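Long-range contact in prolyl oligopeptidase (Novosphingobium capsulatum, PDB 1YR2), which probably cleaves oligopeptides on the carboxyl side of proline, and more slowly of alanine, as a serine peptidase of the S9A family: residues A318-F332 with G335-S349. Sequence-based numbering, arbitrary orientation.
Sequences AQWDFVDGVGDQLWF and GDGAPLKKIVRVDLS
Trp331 and Arg345 face each other as a non-hydrogen-bonded pair in an antiparallel beta hairpin, the middle two strands of a four-stranded blade in the beta-propeller domain. Their side chains illustrate how a ring on one strand can bed an aliphatic chain from the next: the two run side by side, and Arg345 CG lies over one face of the indole, 4.0 Å from the centroid of the five-membered ring, a CH-pi contact. With CG anti to the backbone N (chi1 -175°), the arginine stays extended as far as CD, which meets Trp331 CZ2 at 3.6 Å; a bend at chi3 then turns the guanidinium steeply against the indole. There its plane is nearly parallel to the amide of Gln329, whose NE2 sits above one face. A water joins the same two residues, donating to Gln329 OE1 and accepting from Arg345 NH1.

That amide has another partner on this face: Gln329 NE2 donates to Asp347 OD2 (2.8 Å), approaching on the anti side and out of the carboxylate plane. On the reverse face, Phe332 CE1 packs against Val346 CG2 at 4.0 Å; Leu330 CD1, on the same side as Phe332, meets CD1 of Leu348 just beyond the strand end, while Trp320, from strand 320-326 at one edge of the blade, touches Val344. Paired backbone bonds link Leu330 with Val346 and Phe332 with Val344.

Farther out, Trp331 NE1 donates to Leu393 O, in the loop after strand 385-392 of the next blade. At the connecting-loop end, Lys341 NZ reaches Gln319 OE1 at 2.7 Å, their side chains crossing at about a right angle. At the other end, Asp347 OD1 closes an Asx turn by accepting from Ser349 N and takes a second bond, through its syn lone pair, from Ser349 OG at 2.6 Å.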
loop_
_atom_site.group_PDB
_atom_site.type_symbol
_atom_site.label_atom_id
_atom_site.label_comp_id
_atom_site.label_asym_id
_atom_site.label_seq_id
_atom_site.Cartn_x
_atom_site.Cartn_y
_atom_site.Cartn_z
ATOM N N ALA A 318 1.122 24.959 5.765
ATOM C CA ALA A 318 0.525 23.700 6.219
ATOM C C ALA A 318 -0.373 23.045 5.165
ATOM O O ALA A 318 -0.786 23.703 4.216
ATOM C CB ALA A 318 -0.278 23.977 7.520
ATOM N N GLN A 319 -0.635 21.745 5.344
ATOM C CA GLN A 319 -1.671 21.009 4.642
ATOM C C GLN A 319 -3.083 21.498 5.023
ATOM O O GLN A 319 -3.420 21.603 6.167
ATOM C CB GLN A 319 -1.523 19.480 4.921
ATOM C CG GLN A 319 -2.596 18.577 4.251
ATOM C CD GLN A 319 -2.821 17.250 4.975
ATOM O OE1 GLN A 319 -1.891 16.518 5.187
ATOM N NE2 GLN A 319 -4.061 16.984 5.400
ATOM N N TRP A 320 -3.894 21.803 4.026
ATOM C CA TRP A 320 -5.312 22.147 4.150
ATOM C C TRP A 320 -6.047 21.445 3.017
ATOM O O TRP A 320 -6.119 21.989 1.910
ATOM C CB TRP A 320 -5.527 23.638 3.992
ATOM C CG TRP A 320 -5.085 24.420 5.140
ATOM C CD1 TRP A 320 -3.839 24.939 5.344
ATOM C CD2 TRP A 320 -5.857 24.770 6.290
ATOM N NE1 TRP A 320 -3.792 25.580 6.556
ATOM C CE2 TRP A 320 -5.021 25.517 7.145
ATOM C CE3 TRP A 320 -7.196 24.584 6.660
ATOM C CZ2 TRP A 320 -5.463 26.050 8.373
ATOM C CZ3 TRP A 320 -7.620 25.056 7.864
ATOM C CH2 TRP A 320 -6.765 25.803 8.717
ATOM N N ASP A 321 -6.537 20.239 3.278
ATOM C CA ASP A 321 -7.174 19.397 2.258
ATOM C C ASP A 321 -8.705 19.618 2.364
ATOM O O ASP A 321 -9.289 19.368 3.430
ATOM C CB ASP A 321 -6.940 17.920 2.536
ATOM C CG ASP A 321 -5.506 17.468 2.253
ATOM O OD1 ASP A 321 -4.770 18.112 1.474
ATOM O OD2 ASP A 321 -5.084 16.447 2.785
ATOM N N PHE A 322 -9.318 20.058 1.281
ATOM C CA PHE A 322 -10.756 20.378 1.283
ATOM C C PHE A 322 -11.563 19.093 1.319
ATOM O O PHE A 322 -11.327 18.215 0.551
ATOM C CB PHE A 322 -11.076 21.155 0.012
ATOM C CG PHE A 322 -12.541 21.472 -0.186
ATOM C CD1 PHE A 322 -13.270 22.094 0.781
ATOM C CD2 PHE A 322 -13.146 21.147 -1.394
ATOM C CE1 PHE A 322 -14.603 22.362 0.574
ATOM C CE2 PHE A 322 -14.463 21.449 -1.612
ATOM C CZ PHE A 322 -15.173 22.074 -0.623
ATOM N N VAL A 323 -12.516 19.019 2.238
ATOM C CA VAL A 323 -13.393 17.848 2.349
ATOM C C VAL A 323 -14.655 18.097 1.532
ATOM O O VAL A 323 -14.832 17.477 0.482
ATOM C CB VAL A 323 -13.689 17.535 3.821
ATOM C CG1 VAL A 323 -14.603 16.343 3.972
ATOM C CG2 VAL A 323 -12.429 17.244 4.575
ATOM N N ASP A 324 -15.512 19.001 2.005
ATOM C CA ASP A 324 -16.705 19.424 1.300
ATOM C C ASP A 324 -17.248 20.660 2.010
ATOM O O ASP A 324 -16.710 21.091 3.042
ATOM C CB ASP A 324 -17.736 18.278 1.300
ATOM C CG ASP A 324 -18.783 18.374 0.177
ATOM O OD1 ASP A 324 -18.842 19.348 -0.642
ATOM O OD2 ASP A 324 -19.599 17.448 0.041
ATOM N N GLY A 325 -18.300 21.238 1.440
ATOM C CA GLY A 325 -19.018 22.346 2.033
ATOM C C GLY A 325 -20.498 22.033 2.128
ATOM O O GLY A 325 -21.008 21.238 1.365
ATOM N N VAL A 326 -21.155 22.607 3.123
ATOM C CA VAL A 326 -22.610 22.585 3.217
ATOM C C VAL A 326 -22.977 24.009 3.527
ATOM O O VAL A 326 -22.532 24.566 4.538
ATOM C CB VAL A 326 -23.137 21.695 4.362
ATOM C CG1 VAL A 326 -24.678 21.764 4.457
ATOM C CG2 VAL A 326 -22.686 20.310 4.211
ATOM N N GLY A 327 -23.738 24.634 2.637
ATOM C CA GLY A 327 -24.157 26.013 2.883
ATOM C C GLY A 327 -22.927 26.915 2.806
ATOM O O GLY A 327 -22.153 26.819 1.863
ATOM N N ASP A 328 -22.708 27.762 3.805
ATOM C CA ASP A 328 -21.538 28.643 3.791
ATOM C C ASP A 328 -20.474 28.178 4.770
ATOM O O ASP A 328 -19.682 28.965 5.285
ATOM C CB ASP A 328 -21.946 30.071 4.084
ATOM C CG ASP A 328 -22.650 30.738 2.926
ATOM O OD1 ASP A 328 -22.407 30.345 1.744
ATOM O OD2 ASP A 328 -23.403 31.721 3.121
ATOM N N GLN A 329 -20.491 26.878 5.053
ATOM C CA GLN A 329 -19.460 26.244 5.865
ATOM C C GLN A 329 -18.690 25.227 5.033
ATOM O O GLN A 329 -19.276 24.432 4.325
ATOM C CB GLN A 329 -20.092 25.587 7.092
ATOM C CG GLN A 329 -20.670 26.656 8.040
ATOM C CD GLN A 329 -21.309 26.107 9.266
ATOM O OE1 GLN A 329 -21.825 24.988 9.252
ATOM N NE2 GLN A 329 -21.283 26.890 10.343
ATOM N N LEU A 330 -17.377 25.247 5.170
ATOM C CA LEU A 330 -16.470 24.335 4.511
ATOM C C LEU A 330 -15.666 23.553 5.559
ATOM O O LEU A 330 -15.286 24.089 6.581
ATOM C CB LEU A 330 -15.487 25.152 3.678
ATOM C CG LEU A 330 -16.022 26.115 2.617
ATOM C CD1 LEU A 330 -14.836 26.714 1.867
ATOM C CD2 LEU A 330 -16.971 25.455 1.654
ATOM N N TRP A 331 -15.327 22.303 5.277
ATOM C CA TRP A 331 -14.498 21.526 6.189
ATOM C C TRP A 331 -13.204 21.147 5.478
ATOM O O TRP A 331 -13.228 20.807 4.320
ATOM C CB TRP A 331 -15.214 20.228 6.571
ATOM C CG TRP A 331 -16.282 20.495 7.588
ATOM C CD1 TRP A 331 -16.180 20.338 8.930
ATOM C CD2 TRP A 331 -17.594 20.998 7.349
ATOM N NE1 TRP A 331 -17.358 20.677 9.547
ATOM C CE2 TRP A 331 -18.255 21.072 8.604
ATOM C CE3 TRP A 331 -18.318 21.311 6.202
ATOM C CZ2 TRP A 331 -19.568 21.532 8.753
ATOM C CZ3 TRP A 331 -19.651 21.760 6.355
ATOM C CH2 TRP A 331 -20.243 21.869 7.625
ATOM N N PHE A 332 -12.103 21.168 6.217
ATOM C CA PHE A 332 -10.782 20.838 5.739
ATOM C C PHE A 332 -10.076 19.896 6.722
ATOM O O PHE A 332 -10.295 19.936 7.933
ATOM C CB PHE A 332 -9.885 22.128 5.634
ATOM C CG PHE A 332 -10.340 23.100 4.593
ATOM C CD1 PHE A 332 -11.317 24.024 4.914
ATOM C CD2 PHE A 332 -9.785 23.121 3.309
ATOM C CE1 PHE A 332 -11.756 24.939 4.000
ATOM C CE2 PHE A 332 -10.229 24.064 2.369
ATOM C CZ PHE A 332 -11.222 24.958 2.708
ATOM N N GLY A 335 -3.199 20.379 8.753
ATOM C CA GLY A 335 -1.929 20.078 9.401
ATOM C C GLY A 335 -1.356 21.246 10.210
ATOM O O GLY A 335 -0.250 21.149 10.783
ATOM N N ASP A 336 -2.102 22.351 10.303
ATOM C CA ASP A 336 -1.587 23.595 10.908
ATOM C C ASP A 336 -1.460 23.435 12.412
ATOM O O ASP A 336 -2.472 23.314 13.117
ATOM C CB ASP A 336 -2.502 24.749 10.528
ATOM C CG ASP A 336 -2.044 26.085 11.098
ATOM O OD1 ASP A 336 -0.851 26.414 10.988
ATOM O OD2 ASP A 336 -2.826 26.837 11.699
ATOM N N GLY A 337 -0.215 23.365 12.881
ATOM C CA GLY A 337 0.071 23.104 14.292
ATOM C C GLY A 337 -0.273 21.679 14.716
ATOM O O GLY A 337 -0.403 21.399 15.904
ATOM N N ALA A 338 -0.400 20.773 13.759
ATOM C CA ALA A 338 -0.941 19.417 14.004
ATOM C C ALA A 338 -0.303 18.411 13.079
ATOM O O ALA A 338 -0.844 18.079 12.023
ATOM C CB ALA A 338 -2.442 19.378 13.828
ATOM N N PRO A 339 0.838 17.874 13.467
ATOM C CA PRO A 339 1.474 16.859 12.620
ATOM C C PRO A 339 0.587 15.651 12.273
ATOM O O PRO A 339 0.733 15.100 11.175
ATOM C CB PRO A 339 2.694 16.430 13.451
ATOM C CG PRO A 339 2.979 17.626 14.338
ATOM C CD PRO A 339 1.638 18.213 14.659
ATOM N N LEU A 340 -0.290 15.243 13.183
ATOM C CA LEU A 340 -1.216 14.113 12.966
ATOM C C LEU A 340 -2.588 14.530 12.419
ATOM O O LEU A 340 -3.487 13.695 12.264
ATOM C CB LEU A 340 -1.392 13.331 14.259
ATOM C CG LEU A 340 -0.117 12.641 14.757
ATOM C CD1 LEU A 340 -0.459 11.700 15.896
ATOM C CD2 LEU A 340 0.513 11.858 13.662
ATOM N N LYS A 341 -2.733 15.825 12.189
ATOM C CA LYS A 341 -3.855 16.485 11.490
ATOM C C LYS A 341 -5.088 16.624 12.378
ATOM O O LYS A 341 -5.192 15.964 13.397
ATOM C CB LYS A 341 -4.242 15.853 10.145
ATOM C CG LYS A 341 -3.128 15.411 9.156
ATOM C CD LYS A 341 -2.134 16.458 8.717
ATOM C CE LYS A 341 -0.812 15.774 8.209
ATOM N NZ LYS A 341 -0.993 14.776 7.094
ATOM N N LYS A 342 -5.963 17.535 11.971
ATOM C CA LYS A 342 -7.185 17.899 12.667
ATOM C C LYS A 342 -8.240 18.325 11.635
ATOM O O LYS A 342 -7.960 18.507 10.465
ATOM C CB LYS A 342 -6.885 19.029 13.678
ATOM C CG LYS A 342 -6.482 20.321 13.064
ATOM C CD LYS A 342 -5.943 21.334 14.083
ATOM C CE LYS A 342 -5.651 22.677 13.417
ATOM N NZ LYS A 342 -5.009 23.628 14.329
ATOM N N ILE A 343 -9.477 18.422 12.052
ATOM C CA ILE A 343 -10.554 18.878 11.190
ATOM C C ILE A 343 -10.992 20.286 11.575
ATOM O O ILE A 343 -11.403 20.521 12.705
ATOM C CB ILE A 343 -11.732 17.912 11.297
ATOM C CG1 ILE A 343 -11.254 16.499 10.886
ATOM C CG2 ILE A 343 -12.838 18.350 10.316
ATOM C CD1 ILE A 343 -12.286 15.460 11.045
ATOM N N VAL A 344 -10.921 21.175 10.606
ATOM C CA VAL A 344 -11.280 22.578 10.758
ATOM C C VAL A 344 -12.505 22.921 9.896
ATOM O O VAL A 344 -12.565 22.624 8.693
ATOM C CB VAL A 344 -10.105 23.505 10.399
ATOM C CG1 VAL A 344 -10.498 24.960 10.522
ATOM C CG2 VAL A 344 -8.934 23.257 11.314
ATOM N N ARG A 345 -13.452 23.573 10.541
ATOM C CA ARG A 345 -14.640 24.127 9.869
ATOM C C ARG A 345 -14.452 25.594 9.641
ATOM O O ARG A 345 -14.154 26.332 10.567
ATOM C CB ARG A 345 -15.856 23.899 10.698
ATOM C CG ARG A 345 -17.162 24.328 10.025
ATOM C CD ARG A 345 -18.395 24.149 10.877
ATOM N NE ARG A 345 -18.308 25.059 12.020
ATOM C CZ ARG A 345 -18.962 24.963 13.151
ATOM N NH1 ARG A 345 -19.877 24.035 13.378
ATOM N NH2 ARG A 345 -18.704 25.866 14.069
ATOM N N VAL A 346 -14.558 26.034 8.404
ATOM C CA VAL A 346 -14.489 27.470 8.118
ATOM C C VAL A 346 -15.883 27.974 7.753
ATOM O O VAL A 346 -16.517 27.456 6.838
ATOM C CB VAL A 346 -13.562 27.690 6.964
ATOM C CG1 VAL A 346 -13.429 29.167 6.638
ATOM C CG2 VAL A 346 -12.248 27.114 7.314
ATOM N N ASP A 347 -16.377 28.950 8.492
ATOM C CA ASP A 347 -17.683 29.581 8.241
ATOM C C ASP A 347 -17.474 30.882 7.492
ATOM O O ASP A 347 -16.721 31.758 7.936
ATOM C CB ASP A 347 -18.367 29.840 9.569
ATOM C CG ASP A 347 -19.822 30.238 9.414
ATOM O OD1 ASP A 347 -20.090 31.259 8.765
ATOM O OD2 ASP A 347 -20.761 29.590 9.917
ATOM N N LEU A 348 -18.071 30.969 6.309
ATOM C CA LEU A 348 -17.930 32.135 5.468
ATOM C C LEU A 348 -19.185 32.975 5.375
ATOM O O LEU A 348 -19.297 33.767 4.453
ATOM C CB LEU A 348 -17.554 31.650 4.068
ATOM C CG LEU A 348 -16.274 30.813 4.010
ATOM C CD1 LEU A 348 -16.137 30.066 2.673
ATOM C CD2 LEU A 348 -15.051 31.631 4.241
ATOM N N SER A 349 -20.144 32.777 6.274
ATOM C CA SER A 349 -21.369 33.566 6.235
ATOM C C SER A 349 -21.174 34.987 6.753
ATOM O O SER A 349 -21.919 35.863 6.383
ATOM C CB SER A 349 -22.500 32.896 7.008
ATOM O OG SER A 349 -22.154 32.721 8.365
HETATM O O HOH W 1 -21.552 22.979 11.466
#